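Local coordinates for uncharacterized protein (Bacteroides uniformis, PDB 4JPQ) that is of unknown function but belongs to carbohydrate-binding family 9 and probably binds carbohydrate, at residues F92-E97 against G215-E220. Sequence-based numbering, arbitrary orientation.
Sequences FFVSPE and GTLSFE
Leu217 and Phe92 meet through apolar carbon alone, with Leu217 CD1 4.1 Å from Phe92 CE1. The methyl lies at the edge of the ring, near its plane, and the two side chains approach from opposite directions. Phe92 reaches this spot because its CG swings opposite the backbone N (chi1 174°), which places ring atom CE1 beside the leucine methyl.

Val94, two residues on along the same strand, brings a second apolar group to the same methyl: its CG2 is 4.4 Å from Leu217 CD1. One branch of the leucine thus serves both neighbours, while the backbones stay well apart, Val94 CA and Leu217 CA being 9.1 Å from each other.

That separation is explained by strand 178-186, which pairs antiparallel with both 89-95 and 215-219. Two next-but-one strands thus touch through side chains, consistent with the β-sandwich fold of family 9 carbohydrate-binding modules. Around them, Phe183 meets the Phe92 ring, Leu7 touches Leu217 and Phe166 touches Val94.

All three contacting residues are buried, yet only 89 Å² is buried between the segments. With no polar group taking part, the contact is a small, purely dispersive and hydrophobic piece of a larger apolar core.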
loop_
_atom_site.group_PDB
_atom_site.type_symbol
_atom_site.label_atom_id
_atom_site.label_comp_id
_atom_site.label_asym_id
_atom_site.label_seq_id
_atom_site.Cartn_x
_atom_site.Cartn_y
_atom_site.Cartn_z
ATOM N N PHE A 92 1.795 0.557 1.134
ATOM C CA PHE A 92 1.312 1.927 1.319
ATOM C C PHE A 92 1.879 2.441 2.642
ATOM O O PHE A 92 1.618 1.853 3.688
ATOM C CB PHE A 92 -0.220 1.957 1.365
ATOM C CG PHE A 92 -0.815 3.316 1.703
ATOM C CD1 PHE A 92 -0.431 4.463 1.003
ATOM C CD2 PHE A 92 -1.809 3.441 2.682
ATOM C CE1 PHE A 92 -0.998 5.705 1.288
ATOM C CE2 PHE A 92 -2.386 4.676 2.963
ATOM C CZ PHE A 92 -1.977 5.808 2.265
ATOM N N PHE A 93 2.671 3.505 2.576
ATOM C CA PHE A 93 3.287 4.134 3.754
ATOM C C PHE A 93 2.661 5.519 3.862
ATOM O O PHE A 93 2.532 6.194 2.843
ATOM C CB PHE A 93 4.800 4.293 3.583
ATOM C CG PHE A 93 5.615 3.039 3.846
ATOM C CD1 PHE A 93 5.295 1.807 3.263
ATOM C CD2 PHE A 93 6.778 3.114 4.617
ATOM C CE1 PHE A 93 6.083 0.677 3.495
ATOM C CE2 PHE A 93 7.565 1.992 4.845
ATOM C CZ PHE A 93 7.214 0.769 4.289
ATOM N N VAL A 94 2.307 5.955 5.075
ATOM C CA VAL A 94 1.615 7.245 5.257
ATOM C C VAL A 94 1.740 7.836 6.676
ATOM O O VAL A 94 1.657 7.096 7.655
ATOM C CB VAL A 94 0.116 7.093 4.849
ATOM C CG1 VAL A 94 -0.626 6.102 5.745
ATOM C CG2 VAL A 94 -0.612 8.426 4.830
ATOM N N SER A 95 1.938 9.158 6.752
ATOM C CA SER A 95 2.001 9.939 8.003
ATOM C C SER A 95 0.755 10.832 7.929
ATOM O O SER A 95 0.668 11.690 7.042
ATOM C CB SER A 95 3.281 10.790 8.089
ATOM O OG SER A 95 3.260 11.687 9.195
ATOM N N PRO A 96 -0.188 10.681 8.868
ATOM C CA PRO A 96 -1.451 11.389 8.725
ATOM C C PRO A 96 -1.640 12.755 9.400
ATOM O O PRO A 96 -2.656 13.402 9.098
ATOM C CB PRO A 96 -2.412 10.393 9.357
ATOM C CG PRO A 96 -1.625 9.895 10.531
ATOM C CD PRO A 96 -0.168 9.963 10.154
ATOM N N GLU A 97 -0.724 13.193 10.270
ATOM C CA GLU A 97 -0.944 14.438 11.027
ATOM C C GLU A 97 0.206 15.449 10.923
ATOM O O GLU A 97 0.237 16.403 11.699
ATOM C CB GLU A 97 -1.179 14.074 12.518
ATOM C CG GLU A 97 -2.352 14.756 13.257
ATOM C CD GLU A 97 -3.651 13.939 13.190
ATOM O OE1 GLU A 97 -4.364 13.998 12.157
ATOM O OE2 GLU A 97 -3.980 13.254 14.192
ATOM N N GLY A 215 5.501 11.610 -0.843
ATOM C CA GLY A 215 4.773 12.561 -1.674
ATOM C C GLY A 215 3.642 13.114 -0.841
ATOM O O GLY A 215 3.503 12.752 0.335
ATOM N N THR A 216 2.841 13.977 -1.466
ATOM C CA THR A 216 1.719 14.653 -0.817
ATOM C C THR A 216 0.390 14.066 -1.291
ATOM O O THR A 216 0.212 13.782 -2.480
ATOM C CB THR A 216 1.772 16.165 -1.091
ATOM O OG1 THR A 216 3.036 16.668 -0.638
ATOM C CG2 THR A 216 0.636 16.910 -0.369
ATOM N N LEU A 217 -0.533 13.896 -0.346
ATOM C CA LEU A 217 -1.856 13.326 -0.594
ATOM C C LEU A 217 -2.911 14.314 -0.122
ATOM O O LEU A 217 -3.103 14.482 1.084
ATOM C CB LEU A 217 -1.990 11.999 0.149
ATOM C CG LEU A 217 -0.938 10.933 -0.178
ATOM C CD1 LEU A 217 -1.166 9.709 0.697
ATOM C CD2 LEU A 217 -0.940 10.535 -1.644
ATOM N N SER A 218 -3.566 14.974 -1.083
ATOM C CA SER A 218 -4.605 15.975 -0.819
ATOM C C SER A 218 -5.997 15.332 -0.912
ATOM O O SER A 218 -6.513 15.086 -2.004
ATOM C CB SER A 218 -4.474 17.151 -1.792
ATOM O OG SER A 218 -3.176 17.709 -1.699
ATOM N N PHE A 219 -6.587 15.067 0.250
ATOM C CA PHE A 219 -7.926 14.508 0.344
ATOM C C PHE A 219 -8.951 15.620 0.092
ATOM O O PHE A 219 -8.895 16.674 0.739
ATOM C CB PHE A 219 -8.153 13.849 1.710
ATOM C CG PHE A 219 -7.298 12.626 1.946
ATOM C CD1 PHE A 219 -5.987 12.740 2.410
ATOM C CD2 PHE A 219 -7.800 11.357 1.711
ATOM C CE1 PHE A 219 -5.203 11.614 2.632
ATOM C CE2 PHE A 219 -7.017 10.229 1.925
ATOM C CZ PHE A 219 -5.718 10.358 2.387
ATOM N N GLU A 220 -9.852 15.374 -0.868
ATOM C CA GLU A 220 -10.940 16.288 -1.238
ATOM C C GLU A 220 -11.907 16.428 -0.054
ATOM O O GLU A 220 -12.106 15.480 0.717
ATOM C CB GLU A 220 -11.685 15.750 -2.480
ATOM C CG GLU A 220 -12.811 16.627 -3.040
ATOM C CD GLU A 220 -13.734 15.908 -4.029
ATOM O OE1 GLU A 220 -13.309 14.950 -4.708
ATOM O OE2 GLU A 220 -14.908 16.322 -4.136
ATOM O OXT GLU A 220 -12.502 17.492 0.157
#